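Local coordinates for exoribonuclease II, mitochondrial (Candida glabrata, PDB 6F3H), which degrades RNA from the 3' end in mitochondria as the exoribonuclease component of the mtEXO degradosome, with magnesium bound at its RNB-family active site, at residues Met395-Ile400 / Gly517-Phe522; Ile412-Leu417 / Leu549-Thr554; Lys139-Gln144 / Thr214-Tyr219; Asn169-Val174 / Leu240-Thr245; Gln271-Phe276 / Ser318-His323. The protein carries 1 engineered substitution. All coordinates share one frame; numbering follows the deposited sequence.

Interaction 1. Residues Met395-Ile400 / Gly517-Phe522; sequences MPVFCI and GIVSNF
Asn521 O receives the backbone N-H of Val397 at 2.8 Å from Val397 N. The same oxygen also takes a CA-H...O contact from Pro396 CA at 3.4 Å. One residue further on, Phe522 CA makes the converse CA-H...O contact with Val397 O, 3.5 Å away. The side chain of Asn521 crosses Pro396 at a slant, its CG anti to the backbone N (chi1 -178°), which brings ND2 to 3.5 Å from Pro396 CB; ND2 is hydrogen-bonded to Asp394 O. Val397 lies alongside Phe522, both side chains pointing the same way, and its CB comes within 3.7 Å of Phe522 CD1. Its CG2 branch meets Val519 CB at 3.9 Å, with the two valines at about a right angle. Val397 O is at the edge of the Phe522 ring, in its plane, while Cys399 SG approaches the ring obliquely, 4.9 Å from its centroid. This junction of the RNB domain lies beside the magnesium site, Cys399 being close to the metal ligands Asp401 and Asp410. Around it, strand 421-429 meets Val397 and Val519 through His427, strand 410-416 bonds to Phe398, and helix 543-567 packs against Pro396 and Phe398.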
# COMPACT_ATOMS: atom_id res chain seq x y z
N MSE A 395 10.59 9.66 35.28
CA MSE A 395 11.36 8.83 34.42
C MSE A 395 11.34 9.38 33.01
O MSE A 395 10.27 9.69 32.47
CB MSE A 395 10.82 7.43 34.44
CG MSE A 395 11.39 6.59 33.36
SE MSE A 395 10.50 4.88 33.28
CE MSE A 395 12.07 3.75 33.01
N PRO A 396 12.53 9.53 32.43
CA PRO A 396 12.67 10.17 31.11
C PRO A 396 12.34 9.22 29.98
O PRO A 396 12.78 8.06 29.95
CB PRO A 396 14.15 10.57 31.05
CG PRO A 396 14.82 9.71 32.04
CD PRO A 396 13.81 9.00 32.91
N VAL A 397 11.61 9.77 29.01
CA VAL A 397 11.11 9.05 27.85
C VAL A 397 11.68 9.68 26.60
O VAL A 397 11.41 10.86 26.32
CB VAL A 397 9.59 9.13 27.77
CG1 VAL A 397 9.10 8.28 26.66
CG2 VAL A 397 9.03 8.67 29.09
N PHE A 398 12.36 8.88 25.78
CA PHE A 398 13.00 9.35 24.57
C PHE A 398 12.11 9.12 23.34
O PHE A 398 11.86 7.97 22.95
CB PHE A 398 14.33 8.64 24.39
CG PHE A 398 15.28 8.78 25.56
CD1 PHE A 398 15.94 9.98 25.78
CD2 PHE A 398 15.55 7.70 26.39
CE1 PHE A 398 16.84 10.10 26.83
CE2 PHE A 398 16.45 7.81 27.44
CZ PHE A 398 17.10 9.01 27.66
N CYS A 399 11.70 10.21 22.69
CA CYS A 399 10.91 10.19 21.45
C CYS A 399 11.80 10.63 20.30
O CYS A 399 11.91 11.83 20.00
CB CYS A 399 9.69 11.08 21.57
SG CYS A 399 8.53 10.53 22.85
N ILE A 400 12.42 9.66 19.64
CA ILE A 400 13.43 9.91 18.62
C ILE A 400 12.72 9.95 17.28
O ILE A 400 12.50 8.91 16.65
CB ILE A 400 14.52 8.85 18.64
CG1 ILE A 400 14.92 8.62 20.08
CG2 ILE A 400 15.67 9.29 17.77
CD1 ILE A 400 16.02 7.66 20.20
N GLY A 517 -0.27 3.62 31.10
CA GLY A 517 0.61 4.42 31.93
C GLY A 517 0.45 5.93 31.85
O GLY A 517 -0.51 6.43 31.27
N ILE A 518 1.38 6.66 32.48
CA ILE A 518 1.49 8.11 32.39
C ILE A 518 2.97 8.43 32.41
O ILE A 518 3.76 7.76 33.09
CB ILE A 518 0.77 8.88 33.52
CG1 ILE A 518 -0.70 8.54 33.59
CG2 ILE A 518 0.90 10.40 33.35
CD1 ILE A 518 -1.36 9.05 34.85
N VAL A 519 3.34 9.46 31.67
CA VAL A 519 4.72 9.89 31.58
C VAL A 519 4.67 11.40 31.41
O VAL A 519 3.66 11.96 31.00
CB VAL A 519 5.43 9.24 30.37
CG1 VAL A 519 5.47 7.73 30.51
CG2 VAL A 519 4.71 9.62 29.12
N SER A 520 5.76 12.07 31.75
CA SER A 520 5.71 13.51 31.53
C SER A 520 7.08 14.10 31.29
O SER A 520 7.21 15.27 30.93
CB SER A 520 5.04 14.21 32.71
OG SER A 520 5.35 13.55 33.93
N ASN A 521 8.13 13.31 31.47
CA ASN A 521 9.47 13.82 31.29
C ASN A 521 9.95 13.35 29.93
O ASN A 521 10.36 12.20 29.78
CB ASN A 521 10.39 13.35 32.40
CG ASN A 521 11.79 13.91 32.27
OD1 ASN A 521 12.02 14.95 31.63
ND2 ASN A 521 12.76 13.22 32.88
N PHE A 522 9.94 14.26 28.96
CA PHE A 522 10.31 13.96 27.57
C PHE A 522 11.55 14.75 27.15
O PHE A 522 11.42 15.92 26.74
CB PHE A 522 9.18 14.30 26.60
CG PHE A 522 7.92 13.49 26.75
CD1 PHE A 522 7.90 12.12 26.53
CD2 PHE A 522 6.73 14.14 27.07
CE1 PHE A 522 6.71 11.41 26.65
CE2 PHE A 522 5.56 13.44 27.20
CZ PHE A 522 5.55 12.08 26.98

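Interaction 2. Residues Ile412-Leu417 / Leu549-Thr554; sequences ISIEEL and LELLHT
Strand 412-416 and helix 549-554 run almost perpendicular, at 98°, with their axes 9.2 Å apart at closest approach. The nearest backbones are those of Ile414 and Leu552, whose CA atoms are 7.4 Å apart. Alternate strand residues Ile412, Ile414 and Glu416 direct their CB atoms at the helix, which answers with the adjacent Leu551 and Leu552. Leu552 runs antiparallel to both isoleucine side chains: its CD1 meets Ile412 CG2 at 3.9 Å, and its CD2 meets Ile414 CB at 4.0 Å. With CG1 of Ile414 anti to the backbone N (chi1 -179°), the chain extends to Leu551 and sets CD1 3.6 Å from Leu551 CG, the two side chains at about a right angle. At the exposed end, the extended Glu416 lays its methylene groups and carboxylate beside Leu551 CD2. Between the side chains of the two segments this is an apolar interface of branched aliphatic groups, joining the edge strand of the RNB-domain sheet to a helix; polar character enters with Glu416 at the surface and with Gln548 of the same helix, which hydrogen-bonds Ile414 O.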
# COMPACT_ATOMS: atom_id res chain seq x y z
N ILE A 412 10.94 5.57 24.35
CA ILE A 412 11.73 4.53 24.99
C ILE A 412 12.25 4.99 26.34
O ILE A 412 12.70 6.13 26.50
CB ILE A 412 12.93 4.12 24.11
CG1 ILE A 412 12.51 4.05 22.66
CG2 ILE A 412 13.49 2.80 24.56
CD1 ILE A 412 13.65 3.72 21.76
N SER A 413 12.25 4.08 27.31
CA SER A 413 12.77 4.33 28.64
C SER A 413 13.53 3.10 29.09
O SER A 413 13.09 1.97 28.83
CB SER A 413 11.65 4.66 29.61
OG SER A 413 11.00 5.86 29.23
N ILE A 414 14.69 3.31 29.71
CA ILE A 414 15.50 2.22 30.22
C ILE A 414 15.83 2.46 31.68
O ILE A 414 16.02 3.61 32.12
CB ILE A 414 16.79 2.00 29.40
CG1 ILE A 414 17.59 0.84 29.95
CG2 ILE A 414 17.63 3.22 29.39
CD1 ILE A 414 18.73 0.46 29.09
N GLU A 415 15.86 1.38 32.44
CA GLU A 415 16.35 1.36 33.80
C GLU A 415 17.47 0.36 33.90
O GLU A 415 17.25 -0.84 33.69
CB GLU A 415 15.24 0.99 34.76
CG GLU A 415 14.41 2.14 35.10
CD GLU A 415 13.18 1.70 35.80
OE1 GLU A 415 12.87 0.50 35.70
OE2 GLU A 415 12.55 2.55 36.47
N GLU A 416 18.67 0.84 34.20
CA GLU A 416 19.77 -0.08 34.42
C GLU A 416 19.68 -0.54 35.87
O GLU A 416 19.90 0.24 36.80
CB GLU A 416 21.11 0.55 34.08
CG GLU A 416 22.12 -0.52 33.70
CD GLU A 416 23.49 0.03 33.34
OE1 GLU A 416 23.70 1.27 33.44
OE2 GLU A 416 24.36 -0.77 32.92
N LEU A 417 19.29 -1.80 36.04
CA LEU A 417 19.13 -2.47 37.32
C LEU A 417 20.46 -3.01 37.84
O LEU A 417 20.84 -2.77 38.98
CB LEU A 417 18.14 -3.62 37.15
CG LEU A 417 16.80 -3.20 36.59
CD1 LEU A 417 15.84 -4.38 36.55
CD2 LEU A 417 16.26 -2.06 37.44
N LEU A 549 21.11 6.28 26.56
CA LEU A 549 21.19 6.09 25.12
C LEU A 549 22.30 5.13 24.72
O LEU A 549 22.08 4.24 23.89
CB LEU A 549 21.38 7.45 24.45
CG LEU A 549 20.26 8.45 24.71
CD1 LEU A 549 20.60 9.77 24.10
CD2 LEU A 549 18.99 7.95 24.10
N GLU A 550 23.51 5.32 25.25
CA GLU A 550 24.58 4.41 24.86
C GLU A 550 24.22 3.00 25.24
O GLU A 550 24.48 2.04 24.50
CB GLU A 550 25.91 4.80 25.49
CG GLU A 550 26.21 6.27 25.37
CD GLU A 550 27.50 6.65 26.05
OE1 GLU A 550 28.12 5.77 26.70
OE2 GLU A 550 27.90 7.84 25.92
N LEU A 551 23.57 2.86 26.38
CA LEU A 551 23.13 1.55 26.80
C LEU A 551 22.11 1.00 25.84
O LEU A 551 22.19 -0.17 25.44
CB LEU A 551 22.57 1.64 28.21
CG LEU A 551 22.34 0.29 28.87
CD1 LEU A 551 23.46 -0.71 28.56
CD2 LEU A 551 22.22 0.57 30.34
N LEU A 552 21.15 1.83 25.44
CA LEU A 552 20.13 1.38 24.50
C LEU A 552 20.73 1.00 23.16
O LEU A 552 20.36 -0.01 22.57
CB LEU A 552 19.08 2.47 24.30
CG LEU A 552 18.06 2.63 25.41
CD1 LEU A 552 17.21 3.86 25.22
CD2 LEU A 552 17.17 1.39 25.50
N HIS A 553 21.67 1.81 22.67
CA HIS A 553 22.29 1.50 21.40
C HIS A 553 23.06 0.19 21.45
O HIS A 553 23.00 -0.62 20.52
CB HIS A 553 23.19 2.66 20.97
CG HIS A 553 24.02 2.36 19.76
ND1 HIS A 553 25.36 2.05 19.83
CD2 HIS A 553 23.69 2.32 18.45
CE1 HIS A 553 25.82 1.85 18.61
NE2 HIS A 553 24.83 1.99 17.75
N THR A 554 23.80 -0.04 22.54
CA THR A 554 24.55 -1.28 22.63
C THR A 554 23.62 -2.49 22.76
O THR A 554 23.95 -3.58 22.29
CB THR A 554 25.51 -1.20 23.80
OG1 THR A 554 24.78 -0.71 24.92
CG2 THR A 554 26.63 -0.19 23.49

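Interaction 3. Residues Lys139-Gln144 / Thr214-Tyr219; sequences KFAWTQ and TLLATY
Thr214, in the helix that continues through Tyr219, meets Gln144 across the contact, the two side chains crossing at about a right angle with OG1 of Thr214 2.9 Å from the atom modelled as NE2 of Gln144. The hydroxyl has a definite partner elsewhere, a hydrogen bond to Asp211. Two residues on, Leu216 offers CB to Ala141 CB at 4.4 Å, a light apolar touch. Ala217 follows at the point of closest backbone approach, its CA 5.4 Å from that of Ala141. Its methyl lies 3.8 Å from Ala141 O and 4.4 Å from Gln144 CB, so it rests on helix backbone as much as on side chain. Small residues at this crossing allow the axes to come within 8.3 Å of each other, at an angle of 52° between their directions. The contact is a close helix crossing centred on Ala141 and Ala217. The segment 139-144 belongs to the long helix 123-159, and 214-219 to helix 212-226. Helix 212-226 is also packed by strand 81-85, which meets Leu215 and Tyr219, by Leu41 of strand 39-42, which meets Leu216 and Tyr219, and by Ile177 of helix 170-178, which touches Thr214 and Thr218.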
# COMPACT_ATOMS: atom_id res chain seq x y z
N LYS A 139 -16.20 -22.26 -19.21
CA LYS A 139 -17.56 -22.44 -19.70
C LYS A 139 -18.57 -22.03 -18.65
O LYS A 139 -19.41 -21.16 -18.88
CB LYS A 139 -17.78 -23.90 -20.10
N PHE A 140 -18.47 -22.63 -17.47
CA PHE A 140 -19.37 -22.26 -16.39
C PHE A 140 -19.26 -20.79 -16.05
O PHE A 140 -20.23 -20.19 -15.55
CB PHE A 140 -19.08 -23.09 -15.16
CG PHE A 140 -19.49 -24.48 -15.31
CD1 PHE A 140 -20.84 -24.79 -15.37
CD2 PHE A 140 -18.56 -25.48 -15.43
CE1 PHE A 140 -21.25 -26.09 -15.50
CE2 PHE A 140 -18.96 -26.79 -15.56
CZ PHE A 140 -20.30 -27.09 -15.60
N ALA A 141 -18.09 -20.20 -16.25
CA ALA A 141 -17.95 -18.77 -16.02
C ALA A 141 -18.75 -17.97 -17.04
O ALA A 141 -19.57 -17.13 -16.67
CB ALA A 141 -16.48 -18.38 -16.05
N TRP A 142 -18.59 -18.29 -18.33
CA TRP A 142 -19.30 -17.55 -19.38
C TRP A 142 -20.81 -17.64 -19.20
O TRP A 142 -21.54 -16.67 -19.47
CB TRP A 142 -18.90 -18.05 -20.77
CG TRP A 142 -17.59 -17.51 -21.37
CD1 TRP A 142 -16.86 -16.43 -20.95
CD2 TRP A 142 -16.88 -18.06 -22.51
NE1 TRP A 142 -15.73 -16.28 -21.75
CE2 TRP A 142 -15.72 -17.26 -22.70
CE3 TRP A 142 -17.11 -19.14 -23.37
CZ2 TRP A 142 -14.80 -17.52 -23.72
CZ3 TRP A 142 -16.20 -19.40 -24.38
CH2 TRP A 142 -15.06 -18.59 -24.55
N THR A 143 -21.33 -18.81 -18.82
CA THR A 143 -22.77 -18.98 -18.73
C THR A 143 -23.41 -17.98 -17.78
O THR A 143 -24.50 -17.47 -18.04
CB THR A 143 -23.11 -20.40 -18.28
OG1 THR A 143 -22.27 -21.33 -18.98
CG2 THR A 143 -24.55 -20.72 -18.58
N GLN A 144 -22.72 -17.68 -16.68
CA GLN A 144 -23.22 -16.77 -15.66
C GLN A 144 -23.14 -15.32 -16.08
O GLN A 144 -23.90 -14.49 -15.57
CB GLN A 144 -22.41 -16.93 -14.38
CG GLN A 144 -22.76 -18.14 -13.55
CD GLN A 144 -21.60 -18.57 -12.68
OE1 GLN A 144 -20.48 -18.75 -13.17
NE2 GLN A 144 -21.84 -18.72 -11.39
N THR A 214 -18.18 -17.78 -10.34
CA THR A 214 -18.76 -16.47 -10.04
C THR A 214 -17.68 -15.41 -9.85
O THR A 214 -17.82 -14.27 -10.31
CB THR A 214 -19.66 -16.56 -8.81
OG1 THR A 214 -20.61 -17.61 -9.01
CG2 THR A 214 -20.42 -15.28 -8.60
N LEU A 215 -16.58 -15.77 -9.19
CA LEU A 215 -15.50 -14.82 -9.03
C LEU A 215 -15.03 -14.32 -10.37
O LEU A 215 -14.99 -13.11 -10.64
CB LEU A 215 -14.34 -15.48 -8.28
CG LEU A 215 -13.03 -14.74 -8.49
CD1 LEU A 215 -13.03 -13.45 -7.72
CD2 LEU A 215 -11.89 -15.61 -8.08
N LEU A 216 -14.67 -15.25 -11.24
CA LEU A 216 -14.17 -14.90 -12.56
C LEU A 216 -15.17 -14.06 -13.32
O LEU A 216 -14.84 -12.99 -13.83
CB LEU A 216 -13.83 -16.18 -13.29
CG LEU A 216 -12.99 -16.02 -14.52
CD1 LEU A 216 -12.01 -14.91 -14.31
CD2 LEU A 216 -12.27 -17.32 -14.69
N ALA A 217 -16.42 -14.51 -13.38
CA ALA A 217 -17.45 -13.77 -14.10
C ALA A 217 -17.63 -12.36 -13.54
O ALA A 217 -17.82 -11.41 -14.29
CB ALA A 217 -18.78 -14.52 -14.05
N THR A 218 -17.56 -12.21 -12.21
CA THR A 218 -17.74 -10.88 -11.65
C THR A 218 -16.62 -9.96 -12.07
O THR A 218 -16.87 -8.80 -12.43
CB THR A 218 -17.79 -10.96 -10.12
OG1 THR A 218 -18.60 -12.05 -9.70
CG2 THR A 218 -18.36 -9.72 -9.55
N TYR A 219 -15.40 -10.47 -12.06
CA TYR A 219 -14.27 -9.69 -12.53
C TYR A 219 -14.51 -9.20 -13.94
O TYR A 219 -14.47 -8.00 -14.24
CB TYR A 219 -13.02 -10.57 -12.51
CG TYR A 219 -11.87 -9.85 -13.11
CD1 TYR A 219 -11.36 -8.74 -12.48
CD2 TYR A 219 -11.31 -10.24 -14.32
CE1 TYR A 219 -10.31 -8.04 -13.00
CE2 TYR A 219 -10.23 -9.52 -14.88
CZ TYR A 219 -9.74 -8.42 -14.20
OH TYR A 219 -8.68 -7.67 -14.67

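Interaction 4. Residues Asn169-Val174 / Leu240-Thr245; sequences NFMSLV and LLSPTT
The Phe170 ring carries Pro243 on one face: CB of the proline stands 3.9 Å above the ring plane, offset toward the rim, in a CH-pi contact that lies 22° off the ring normal. CG of Pro243 continues along the same side of the phenyl group, reaching Phe170 CD2 at 3.7 Å, and the two side chains meet at a slant. Phe170 is carried toward the strand because its CG is anti to the backbone N (chi1 -167°). Its own backbone N-H, in the first turn of helix 170-178, bonds to Thr244 O at 2.8 Å from Phe170 N; the bond is straight at hydrogen, 169°. Just ahead, Asn169 occupies the N-cap position and pairs with Thr245 as an antiparallel non-hydrogen-bonded pair, CA to CA 4.5 Å, with diverging side chains. Selenomethionine Met171, bent at its second torsion, brings its CE methyl to 3.6 Å from Ser242 OG. Strand 166-169 leaves the three-stranded antiparallel sheet and passes directly into a helix, while a G1 beta bulge at Leu241 and Ser242, which both face Asn237, lies at the start of the 242-248 strand region. The contact combines a buried aromatic-proline packing of CH-pi type, which holds the helix by a side chain, with one backbone hydrogen bond that ties its first turn to the neighbouring strand.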
# COMPACT_ATOMS: atom_id res chain seq x y z
N ASN A 169 -15.01 -4.11 -0.73
CA ASN A 169 -14.25 -5.35 -0.76
C ASN A 169 -14.71 -6.13 -1.97
O ASN A 169 -15.90 -6.22 -2.26
CB ASN A 169 -14.47 -6.16 0.51
CG ASN A 169 -13.79 -7.52 0.47
OD1 ASN A 169 -12.82 -7.72 -0.27
ND2 ASN A 169 -14.33 -8.47 1.24
N PHE A 170 -13.75 -6.62 -2.74
CA PHE A 170 -14.15 -7.34 -3.93
C PHE A 170 -14.82 -8.66 -3.59
O PHE A 170 -15.68 -9.14 -4.34
CB PHE A 170 -12.93 -7.54 -4.80
CG PHE A 170 -13.26 -7.99 -6.15
CD1 PHE A 170 -13.60 -7.06 -7.12
CD2 PHE A 170 -13.25 -9.33 -6.47
CE1 PHE A 170 -13.92 -7.47 -8.40
CE2 PHE A 170 -13.57 -9.74 -7.75
CZ PHE A 170 -13.91 -8.81 -8.72
N MSE A 171 -14.46 -9.27 -2.47
CA MSE A 171 -14.99 -10.58 -2.08
C MSE A 171 -16.42 -10.49 -1.65
O MSE A 171 -17.26 -11.28 -2.06
CB MSE A 171 -14.18 -11.16 -0.94
CG MSE A 171 -12.81 -11.55 -1.39
SE MSE A 171 -13.00 -12.11 -3.23
CE MSE A 171 -11.21 -12.78 -3.57
N SER A 172 -16.66 -9.52 -0.77
CA SER A 172 -18.02 -9.21 -0.38
C SER A 172 -18.87 -9.05 -1.61
O SER A 172 -20.04 -9.44 -1.63
CB SER A 172 -18.03 -7.93 0.47
OG SER A 172 -17.43 -8.14 1.74
N LEU A 173 -18.29 -8.49 -2.66
CA LEU A 173 -19.04 -8.26 -3.88
C LEU A 173 -19.36 -9.56 -4.60
O LEU A 173 -20.52 -9.81 -4.96
CB LEU A 173 -18.22 -7.35 -4.78
CG LEU A 173 -18.89 -7.15 -6.11
CD1 LEU A 173 -20.20 -6.44 -5.87
CD2 LEU A 173 -17.96 -6.33 -6.98
N VAL A 174 -18.36 -10.39 -4.81
CA VAL A 174 -18.59 -11.71 -5.39
C VAL A 174 -19.69 -12.45 -4.65
O VAL A 174 -20.61 -13.00 -5.26
CB VAL A 174 -17.28 -12.50 -5.38
CG1 VAL A 174 -17.53 -13.92 -5.79
CG2 VAL A 174 -16.29 -11.82 -6.29
N LEU A 240 -1.00 -11.83 -1.92
CA LEU A 240 -2.03 -12.80 -2.19
C LEU A 240 -2.26 -13.00 -3.67
O LEU A 240 -2.86 -14.01 -4.04
CB LEU A 240 -3.34 -12.35 -1.57
CG LEU A 240 -3.35 -11.87 -0.13
CD1 LEU A 240 -4.81 -11.72 0.31
CD2 LEU A 240 -2.56 -12.79 0.79
N LEU A 241 -1.87 -12.03 -4.50
CA LEU A 241 -2.14 -12.03 -5.95
C LEU A 241 -3.62 -12.24 -6.21
O LEU A 241 -4.03 -13.11 -6.98
CB LEU A 241 -1.30 -13.06 -6.70
CG LEU A 241 0.23 -12.93 -6.73
CD1 LEU A 241 0.91 -14.17 -7.28
CD2 LEU A 241 0.61 -11.75 -7.57
N SER A 242 -4.43 -11.42 -5.56
CA SER A 242 -5.86 -11.54 -5.69
C SER A 242 -6.47 -10.16 -5.53
O SER A 242 -5.89 -9.31 -4.86
CB SER A 242 -6.41 -12.49 -4.64
OG SER A 242 -7.76 -12.19 -4.39
N PRO A 243 -7.65 -9.93 -6.11
CA PRO A 243 -8.23 -8.59 -6.04
C PRO A 243 -8.73 -8.24 -4.66
O PRO A 243 -9.34 -9.06 -3.97
CB PRO A 243 -9.39 -8.67 -7.04
CG PRO A 243 -9.71 -10.14 -7.13
CD PRO A 243 -8.36 -10.78 -7.07
N THR A 244 -8.50 -6.99 -4.27
CA THR A 244 -8.88 -6.55 -2.94
C THR A 244 -10.14 -5.70 -2.96
O THR A 244 -11.07 -5.96 -2.19
CB THR A 244 -7.75 -5.76 -2.26
OG1 THR A 244 -7.46 -4.58 -3.00
CG2 THR A 244 -6.47 -6.60 -2.16
N THR A 245 -10.22 -4.74 -3.87
CA THR A 245 -11.28 -3.77 -3.73
C THR A 245 -11.52 -3.16 -5.10
O THR A 245 -10.70 -3.31 -6.01
CB THR A 245 -10.88 -2.72 -2.70
OG1 THR A 245 -12.01 -1.89 -2.37
CG2 THR A 245 -9.73 -1.89 -3.26

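Interaction 5. Residues Gln271-Phe276 / Ser318-His323; sequences QEIKAF and SKIFRH
Ile273 spreads over three residues of the opposing helix and its end, its CG2 branch touching Ile320 and His323 while CD1 reaches Lys319. This is a helix-helix packing contact between helix 251-281 and helix 311-322, whose local axes are 9.5 Å apart and inclined at 39°. CG2 of Ile273 meets Ile320 CG1 at 4.0 Å. The other branch has CG1 anti to the carbonyl carbon (chi1 -67°) and carries CD1 to 4.0 Å from Lys319 CB, at the root of a lysine whose ammonium group makes a cation-pi contact with Tyr270. One turn on from Ile273, Phe276 approaches Ile320 at about a right angle, with CE2 4.1 Å from Ile320 CG2. The Phe276 side chain also touches Ile295 of helix 293-303. At the more open side, the aliphatic part of Lys274 lies against the imidazole of His323, with Lys274 CG 4.2 Å from His323 NE2. The amino group of Lys274 bonds to Asp269 O. His323 stands just past the last helical residue, and its ring is tethered to its own helix: ND1 donates to Lys319 O at 2.6 Å, with a hydrogen angle of 173° and the acceptor in the imidazole plane.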
# COMPACT_ATOMS: atom_id res chain seq x y z
N GLN A 271 -18.16 19.43 -33.72
CA GLN A 271 -18.05 20.88 -33.86
C GLN A 271 -17.41 21.50 -32.64
O GLN A 271 -16.60 22.42 -32.75
CB GLN A 271 -19.40 21.52 -34.11
CG GLN A 271 -19.27 23.01 -34.34
CD GLN A 271 -20.62 23.70 -34.45
OE1 GLN A 271 -21.66 23.06 -34.34
NE2 GLN A 271 -20.59 25.01 -34.68
N GLU A 272 -17.79 21.03 -31.45
CA GLU A 272 -17.26 21.64 -30.24
C GLU A 272 -15.81 21.26 -29.99
O GLU A 272 -15.07 22.03 -29.39
CB GLU A 272 -18.15 21.28 -29.06
CG GLU A 272 -19.49 21.89 -29.29
CD GLU A 272 -19.47 23.37 -29.00
OE1 GLU A 272 -19.52 23.73 -27.81
OE2 GLU A 272 -19.34 24.18 -29.95
N ILE A 273 -15.41 20.07 -30.41
CA ILE A 273 -13.98 19.78 -30.47
C ILE A 273 -13.30 20.83 -31.33
O ILE A 273 -12.26 21.38 -30.96
CB ILE A 273 -13.76 18.38 -31.06
CG1 ILE A 273 -14.28 17.30 -30.13
CG2 ILE A 273 -12.29 18.16 -31.40
CD1 ILE A 273 -13.86 15.91 -30.54
N LYS A 274 -13.89 21.13 -32.48
CA LYS A 274 -13.27 22.03 -33.43
C LYS A 274 -13.22 23.45 -32.89
O LYS A 274 -12.20 24.14 -33.01
CB LYS A 274 -14.05 21.99 -34.75
CG LYS A 274 -13.87 20.72 -35.54
CD LYS A 274 -14.93 20.61 -36.59
CE LYS A 274 -14.93 19.26 -37.27
NZ LYS A 274 -16.22 19.09 -37.99
N ALA A 275 -14.32 23.91 -32.30
CA ALA A 275 -14.36 25.25 -31.73
C ALA A 275 -13.30 25.39 -30.64
O ALA A 275 -12.60 26.41 -30.58
CB ALA A 275 -15.75 25.52 -31.17
N PHE A 276 -13.16 24.37 -29.80
CA PHE A 276 -12.18 24.38 -28.72
C PHE A 276 -10.76 24.44 -29.27
O PHE A 276 -9.94 25.26 -28.84
CB PHE A 276 -12.36 23.15 -27.85
CG PHE A 276 -11.33 23.00 -26.77
CD1 PHE A 276 -11.52 23.60 -25.52
CD2 PHE A 276 -10.19 22.24 -26.97
CE1 PHE A 276 -10.58 23.47 -24.51
CE2 PHE A 276 -9.26 22.10 -25.96
CZ PHE A 276 -9.46 22.72 -24.73
N SER A 318 -7.90 11.88 -28.31
CA SER A 318 -7.03 11.80 -29.49
C SER A 318 -7.46 12.80 -30.54
O SER A 318 -6.62 13.52 -31.11
CB SER A 318 -7.08 10.38 -30.07
OG SER A 318 -6.46 9.45 -29.20
N LYS A 319 -8.77 12.91 -30.78
CA LYS A 319 -9.30 13.84 -31.77
C LYS A 319 -8.97 15.27 -31.41
O LYS A 319 -8.61 16.08 -32.27
CB LYS A 319 -10.82 13.65 -31.87
CG LYS A 319 -11.26 12.49 -32.77
CD LYS A 319 -12.68 12.04 -32.53
CE LYS A 319 -13.27 11.43 -33.79
NZ LYS A 319 -12.24 11.07 -34.81
N ILE A 320 -9.07 15.61 -30.14
CA ILE A 320 -8.76 16.95 -29.69
C ILE A 320 -7.29 17.27 -29.91
O ILE A 320 -6.94 18.33 -30.44
CB ILE A 320 -9.12 17.10 -28.21
CG1 ILE A 320 -10.61 16.91 -28.02
CG2 ILE A 320 -8.64 18.43 -27.72
CD1 ILE A 320 -11.04 17.18 -26.65
N PHE A 321 -6.39 16.39 -29.49
CA PHE A 321 -4.99 16.65 -29.74
C PHE A 321 -4.73 16.74 -31.22
O PHE A 321 -3.94 17.57 -31.67
CB PHE A 321 -4.13 15.55 -29.14
CG PHE A 321 -4.01 15.61 -27.65
CD1 PHE A 321 -4.08 16.81 -26.99
CD2 PHE A 321 -3.76 14.48 -26.93
CE1 PHE A 321 -3.95 16.86 -25.64
CE2 PHE A 321 -3.63 14.54 -25.57
CZ PHE A 321 -3.72 15.73 -24.93
N ARG A 322 -5.42 15.91 -32.00
CA ARG A 322 -5.22 15.93 -33.44
C ARG A 322 -5.60 17.28 -34.01
O ARG A 322 -5.05 17.71 -35.02
CB ARG A 322 -6.02 14.80 -34.09
CG ARG A 322 -5.59 14.50 -35.51
CD ARG A 322 -6.43 13.54 -36.37
NE ARG A 322 -7.80 13.24 -35.97
CZ ARG A 322 -8.85 13.97 -36.33
NH1 ARG A 322 -8.66 15.06 -37.05
NH2 ARG A 322 -10.08 13.60 -35.97
N HIS A 323 -6.50 17.99 -33.36
CA HIS A 323 -6.91 19.30 -33.84
C HIS A 323 -6.09 20.45 -33.28
O HIS A 323 -6.46 21.60 -33.52
CB HIS A 323 -8.37 19.52 -33.54
CG HIS A 323 -9.29 18.79 -34.46
ND1 HIS A 323 -9.61 17.47 -34.28
CD2 HIS A 323 -9.90 19.18 -35.60
CE1 HIS A 323 -10.42 17.08 -35.25
NE2 HIS A 323 -10.60 18.10 -36.06

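Interactions 1 and 2 form one continuous region of the RNB domain, their centres 13 Å apart, joined where Phe398 N lies 2.9 Å from Ile412 O and Pro396 O lies 2.9 Å from Ser413 OG. Interaction 1 lies beside the metal site and interaction 2 a little farther off: the side chains of Cys399 and Ile412 are about 5 Å and 8 Å from the magnesium ion. Interactions 3 and 4 make a second pair, 15 Å between centres, in which Leu215 CD1 rests 3.7 Å from Phe170 CE2. They lie on the opposite side of the chain's centre from interactions 1 and 2. Interaction 5 is 39 Å from interaction 4 between centres, though strand 242-248 leads on to helix 251-281.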